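Local structure of EmGH1 (Erythrobacter marinus, 5Z87) at residues N30-D38 with R45-L53. The protein probably hydrolyses beta-glucosides, and perhaps related xylosides and arabinosides, as a member of glycosyl hydrolase family 3. Residues are numbered along the deposited sequence; the frame is centred on the assembly and turned at random.
Sequences NQASDDYRD and RRAAALANL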
ATOM      1  N   ASN A  30      34.746 -22.641 -25.796  1.00 44.90           N
ATOM      2  CA  ASN A  30      35.622 -21.494 -26.032  1.00 62.06           C
ATOM      3  C   ASN A  30      37.059 -21.950 -26.327  1.00 73.19           C
ATOM      4  O   ASN A  30      37.762 -22.448 -25.442  1.00 81.74           O
ATOM      5  CB  ASN A  30      35.595 -20.533 -24.834  1.00 63.49           C
ATOM      6  CG  ASN A  30      35.200 -19.095 -25.222  1.00 60.96           C
ATOM      7  OD1 ASN A  30      34.284 -18.872 -26.015  1.00 56.57           O
ATOM      8  ND2 ASN A  30      35.891 -18.118 -24.640  1.00 64.19           N
ATOM      9  N   GLN A  31      37.486 -21.759 -27.578  1.00 61.97           N
ATOM     10  CA  GLN A  31      38.751 -22.265 -28.089  1.00 68.22           C
ATOM     11  C   GLN A  31      39.650 -21.125 -28.560  1.00 65.51           C
ATOM     12  O   GLN A  31      39.187 -20.030 -28.898  1.00 57.56           O
ATOM     13  CB  GLN A  31      38.523 -23.245 -29.253  1.00 61.91           C
ATOM     14  CG  GLN A  31      38.887 -24.691 -28.943  1.00 69.75           C
ATOM     15  CD  GLN A  31      38.254 -25.194 -27.660  1.00 81.08           C
ATOM     16  OE1 GLN A  31      37.056 -25.478 -27.619  1.00 88.71           O
ATOM     17  NE2 GLN A  31      39.054 -25.296 -26.600  1.00 82.13           N
ATOM     18  N   ALA A  32      40.956 -21.403 -28.593  1.00 63.31           N
ATOM     19  CA  ALA A  32      41.907 -20.447 -29.146  1.00 59.97           C
ATOM     20  C   ALA A  32      41.753 -20.286 -30.653  1.00 58.17           C
ATOM     21  O   ALA A  32      42.164 -19.259 -31.200  1.00 55.49           O
ATOM     22  CB  ALA A  32      43.337 -20.876 -28.818  1.00 67.76           C
ATOM     23  N   SER A  33      41.172 -21.273 -31.330  1.00 50.21           N
ATOM     24  CA  SER A  33      40.901 -21.173 -32.759  1.00 53.09           C
ATOM     25  C   SER A  33      39.670 -20.333 -33.083  1.00 54.94           C
ATOM     26  O   SER A  33      39.358 -20.167 -34.268  1.00 51.99           O
ATOM     27  CB  SER A  33      40.717 -22.570 -33.355  1.00 45.59           C
ATOM     28  OG  SER A  33      39.421 -23.070 -33.070  1.00 50.50           O
ATOM     29  N   ASP A  34      38.962 -19.818 -32.077  1.00 41.86           N
ATOM     30  CA  ASP A  34      37.721 -19.096 -32.323  1.00 34.96           C
ATOM     31  C   ASP A  34      37.998 -17.786 -33.056  1.00 30.31           C
ATOM     32  O   ASP A  34      38.918 -17.035 -32.710  1.00 26.06           O
ATOM     33  CB  ASP A  34      36.993 -18.829 -31.002  1.00 36.71           C
ATOM     34  CG  ASP A  34      36.261 -20.056 -30.475  1.00 42.47           C
ATOM     35  OD1 ASP A  34      36.355 -21.123 -31.118  1.00 42.09           O
ATOM     36  OD2 ASP A  34      35.603 -19.960 -29.411  1.00 38.83           O
ATOM     37  N   ASP A  35      37.181 -17.515 -34.071  1.00 29.31           N
ATOM     38  CA  ASP A  35      37.357 -16.380 -34.972  1.00 27.41           C
ATOM     39  C   ASP A  35      36.042 -15.620 -35.029  1.00 22.90           C
ATOM     40  O   ASP A  35      35.020 -16.197 -35.413  1.00 26.76           O
ATOM     41  CB  ASP A  35      37.764 -16.873 -36.375  1.00 25.28           C
ATOM     42  CG  ASP A  35      38.249 -15.758 -37.287  1.00 27.48           C
ATOM     43  OD1 ASP A  35      37.790 -14.603 -37.141  1.00 25.28           O
ATOM     44  OD2 ASP A  35      39.104 -16.043 -38.165  1.00 35.53           O
ATOM     45  N   TYR A  36      36.065 -14.323 -34.691  1.00 21.75           N
ATOM     46  CA  TYR A  36      34.814 -13.573 -34.615  1.00 20.50           C
ATOM     47  C   TYR A  36      34.127 -13.443 -35.971  1.00 28.24           C
ATOM     48  O   TYR A  36      32.933 -13.126 -36.023  1.00 27.87           O
ATOM     49  CB  TYR A  36      35.055 -12.194 -33.980  1.00 22.89           C
ATOM     50  CG  TYR A  36      35.442 -11.094 -34.942  1.00 25.49           C
ATOM     51  CD1 TYR A  36      34.473 -10.375 -35.639  1.00 29.65           C
ATOM     52  CD2 TYR A  36      36.785 -10.770 -35.159  1.00 31.16           C
ATOM     53  CE1 TYR A  36      34.823  -9.368 -36.544  1.00 28.63           C
ATOM     54  CE2 TYR A  36      37.153  -9.759 -36.059  1.00 22.61           C
ATOM     55  CZ  TYR A  36      36.162  -9.064 -36.745  1.00 30.91           C
ATOM     56  OH  TYR A  36      36.494  -8.068 -37.632  1.00 37.33           O
ATOM     57  N   ARG A  37      34.839 -13.698 -37.067  1.00 27.75           N
ATOM     58  CA  ARG A  37      34.256 -13.614 -38.396  1.00 23.10           C
ATOM     59  C   ARG A  37      33.652 -14.931 -38.859  1.00 26.31           C
ATOM     60  O   ARG A  37      33.143 -15.007 -39.982  1.00 29.46           O
ATOM     61  CB  ARG A  37      35.316 -13.136 -39.396  1.00 28.42           C
ATOM     62  CG  ARG A  37      35.855 -11.755 -39.085  1.00 25.14           C
ATOM     63  CD  ARG A  37      36.974 -11.337 -40.033  1.00 30.32           C
ATOM     64  NE  ARG A  37      36.586 -11.388 -41.446  1.00 34.17           N
ATOM     65  CZ  ARG A  37      36.273 -10.319 -42.177  1.00 34.12           C
ATOM     66  NH1 ARG A  37      36.287  -9.109 -41.622  1.00 29.64           N
ATOM     67  NH2 ARG A  37      35.948 -10.456 -43.463  1.00 29.49           N
ATOM     68  N   ASP A  38      33.696 -15.964 -38.027  1.00 23.31           N
ATOM     69  CA  ASP A  38      33.145 -17.268 -38.368  1.00 22.89           C
ATOM     70  C   ASP A  38      31.649 -17.284 -38.046  1.00 33.23           C
ATOM     71  O   ASP A  38      31.255 -17.369 -36.876  1.00 32.30           O
ATOM     72  CB  ASP A  38      33.902 -18.347 -37.601  1.00 20.06           C
ATOM     73  CG  ASP A  38      33.429 -19.739 -37.936  1.00 27.34           C
ATOM     74  OD1 ASP A  38      32.553 -19.876 -38.818  1.00 31.71           O
ATOM     75  OD2 ASP A  38      33.929 -20.701 -37.310  1.00 34.02           O
ATOM     76  N   ARG A  45      30.757 -17.300 -28.512  1.00 27.25           N
ATOM     77  CA  ARG A  45      32.146 -17.547 -28.877  1.00 31.55           C
ATOM     78  C   ARG A  45      32.671 -16.469 -29.817  1.00 24.11           C
ATOM     79  O   ARG A  45      33.818 -16.030 -29.679  1.00 23.45           O
ATOM     80  CB  ARG A  45      32.281 -18.950 -29.463  1.00 27.81           C
ATOM     81  CG  ARG A  45      32.082 -20.011 -28.364  1.00 31.43           C
ATOM     82  CD  ARG A  45      32.056 -21.442 -28.880  1.00 34.01           C
ATOM     83  NE  ARG A  45      33.383 -21.898 -29.284  1.00 47.24           N
ATOM     84  CZ  ARG A  45      33.618 -23.050 -29.902  1.00 54.20           C
ATOM     85  NH1 ARG A  45      32.610 -23.869 -30.185  1.00 39.76           N
ATOM     86  NH2 ARG A  45      34.856 -23.381 -30.241  1.00 47.04           N
ATOM     87  N   ARG A  46      31.832 -15.970 -30.730  1.00 23.56           N
ATOM     88  CA  ARG A  46      32.270 -14.858 -31.566  1.00 20.91           C
ATOM     89  C   ARG A  46      32.511 -13.612 -30.732  1.00 24.62           C
ATOM     90  O   ARG A  46      33.438 -12.842 -31.012  1.00 30.91           O
ATOM     91  CB  ARG A  46      31.261 -14.586 -32.684  1.00 21.29           C
ATOM     92  CG  ARG A  46      31.101 -15.760 -33.645  1.00 28.06           C
ATOM     93  CD  ARG A  46      29.987 -15.532 -34.654  1.00 23.79           C
ATOM     94  NE  ARG A  46      30.319 -14.433 -35.552  1.00 22.86           N
ATOM     95  CZ  ARG A  46      29.522 -13.983 -36.514  1.00 27.77           C
ATOM     96  NH1 ARG A  46      28.328 -14.530 -36.706  1.00 29.64           N
ATOM     97  NH2 ARG A  46      29.917 -12.972 -37.277  1.00 24.76           N
ATOM     98  N   ALA A  47      31.705 -13.400 -29.683  1.00 27.18           N
ATOM     99  CA  ALA A  47      31.874 -12.196 -28.860  1.00 29.29           C
ATOM    100  C   ALA A  47      33.159 -12.254 -28.043  1.00 25.10           C
ATOM    101  O   ALA A  47      33.873 -11.252 -27.925  1.00 25.83           O
ATOM    102  CB  ALA A  47      30.668 -11.997 -27.933  1.00 20.57           C
ATOM    103  N   ALA A  48      33.472 -13.413 -27.463  1.00 23.97           N
ATOM    104  CA  ALA A  48      34.740 -13.547 -26.750  1.00 33.71           C
ATOM    105  C   ALA A  48      35.922 -13.315 -27.687  1.00 24.00           C
ATOM    106  O   ALA A  48      36.856 -12.575 -27.359  1.00 27.55           O
ATOM    107  CB  ALA A  48      34.832 -14.925 -26.093  1.00 28.66           C
ATOM    108  N   ALA A  49      35.896 -13.941 -28.866  1.00 27.62           N
ATOM    109  CA  ALA A  49      37.003 -13.772 -29.805  1.00 29.99           C
ATOM    110  C   ALA A  49      37.187 -12.304 -30.181  1.00 30.06           C
ATOM    111  O   ALA A  49      38.319 -11.811 -30.267  1.00 29.13           O
ATOM    112  CB  ALA A  49      36.774 -14.634 -31.046  1.00 20.48           C
ATOM    113  N   LEU A  50      36.085 -11.581 -30.379  1.00 32.00           N
ATOM    114  CA  LEU A  50      36.192 -10.175 -30.742  1.00 23.15           C
ATOM    115  C   LEU A  50      36.689  -9.345 -29.572  1.00 27.27           C
ATOM    116  O   LEU A  50      37.524  -8.442 -29.746  1.00 23.65           O
ATOM    117  CB  LEU A  50      34.840  -9.657 -31.229  1.00 23.60           C
ATOM    118  CG  LEU A  50      34.754  -8.162 -31.547  1.00 24.13           C
ATOM    119  CD1 LEU A  50      35.781  -7.784 -32.605  1.00 23.87           C
ATOM    120  CD2 LEU A  50      33.334  -7.760 -31.987  1.00 22.21           C
ATOM    121  N   ALA A  51      36.177  -9.630 -28.370  1.00 28.07           N
ATOM    122  CA  ALA A  51      36.542  -8.828 -27.207  1.00 26.90           C
ATOM    123  C   ALA A  51      38.035  -8.933 -26.897  1.00 18.27           C
ATOM    124  O   ALA A  51      38.644  -7.956 -26.450  1.00 21.40           O
ATOM    125  CB  ALA A  51      35.700  -9.259 -26.001  1.00 26.17           C
ATOM    126  N   ASN A  52      38.636 -10.102 -27.134  1.00 26.20           N
ATOM    127  CA  ASN A  52      40.076 -10.258 -26.938  1.00 32.05           C
ATOM    128  C   ASN A  52      40.892  -9.338 -27.834  1.00 25.00           C
ATOM    129  O   ASN A  52      42.051  -9.065 -27.521  1.00 31.27           O
ATOM    130  CB  ASN A  52      40.489 -11.709 -27.175  1.00 24.17           C
ATOM    131  CG  ASN A  52      39.949 -12.642 -26.101  1.00 38.20           C
ATOM    132  OD1 ASN A  52      39.769 -12.235 -24.951  1.00 39.70           O
ATOM    133  ND2 ASN A  52      39.674 -13.895 -26.470  1.00 36.09           N
ATOM    134  N   LEU A  53      40.317  -8.831 -28.919  1.00 30.06           N
ATOM    135  CA  LEU A  53      41.045  -7.956 -29.827  1.00 21.84           C
ATOM    136  C   LEU A  53      40.901  -6.475 -29.498  1.00 26.91           C
ATOM    137  O   LEU A  53      41.604  -5.659 -30.106  1.00 31.29           O
ATOM    138  CB  LEU A  53      40.581  -8.195 -31.267  1.00 23.40           C
ATOM    139  CG  LEU A  53      40.505  -9.655 -31.699  1.00 29.46           C
ATOM    140  CD1 LEU A  53      40.009  -9.762 -33.119  1.00 26.34           C
ATOM    141  CD2 LEU A  53      41.864 -10.309 -31.549  1.00 29.11           C
TER
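R45 and D34 form a salt bridge, their side chains crossing at about a right angle. R45 NE donates to D34 OD2 at 2.9 Å, on the syn side of the carboxylate. The second bond, from R45 NH2 to D34 OD1, is weak, with an N-H...O angle of 130°. The backbone N of Q31 reaches D34 OD2 from the opposite face, which ties the carboxylate into the type I turn Q31-D34.

R46 presents one edge of its guanidinium to a single backbone oxygen. The chain bends at chi3 (66°), which turns that edge to Y36 O. R46 NE donates to Y36 O at 3.0 Å, and R46 NH2 donates to the same oxygen. R46 NH1 pairs with D387 and also bonds Y222. With an alanine in place of R46, Y36 O is likely to lose both these donors and D387 this charged partner.

The first ordered residues of the chain fold back over helix 43-51. The other side of this helix packs on helix 366-382, probably part of the TIM-barrel-type N-terminal domain of family 3. The contact is peripheral, away from the ligand pocket and the D713 magnesium site.

Y36 makes the apolar contacts. L50 CD1 sits over the centre of the Y36 ring in a CH-pi contact, 4.0 Å from the centroid. L53 CD1 approaches Y36 CD2 at 3.9 Å. A49 CB lies 4.2 Å from Y36 CB.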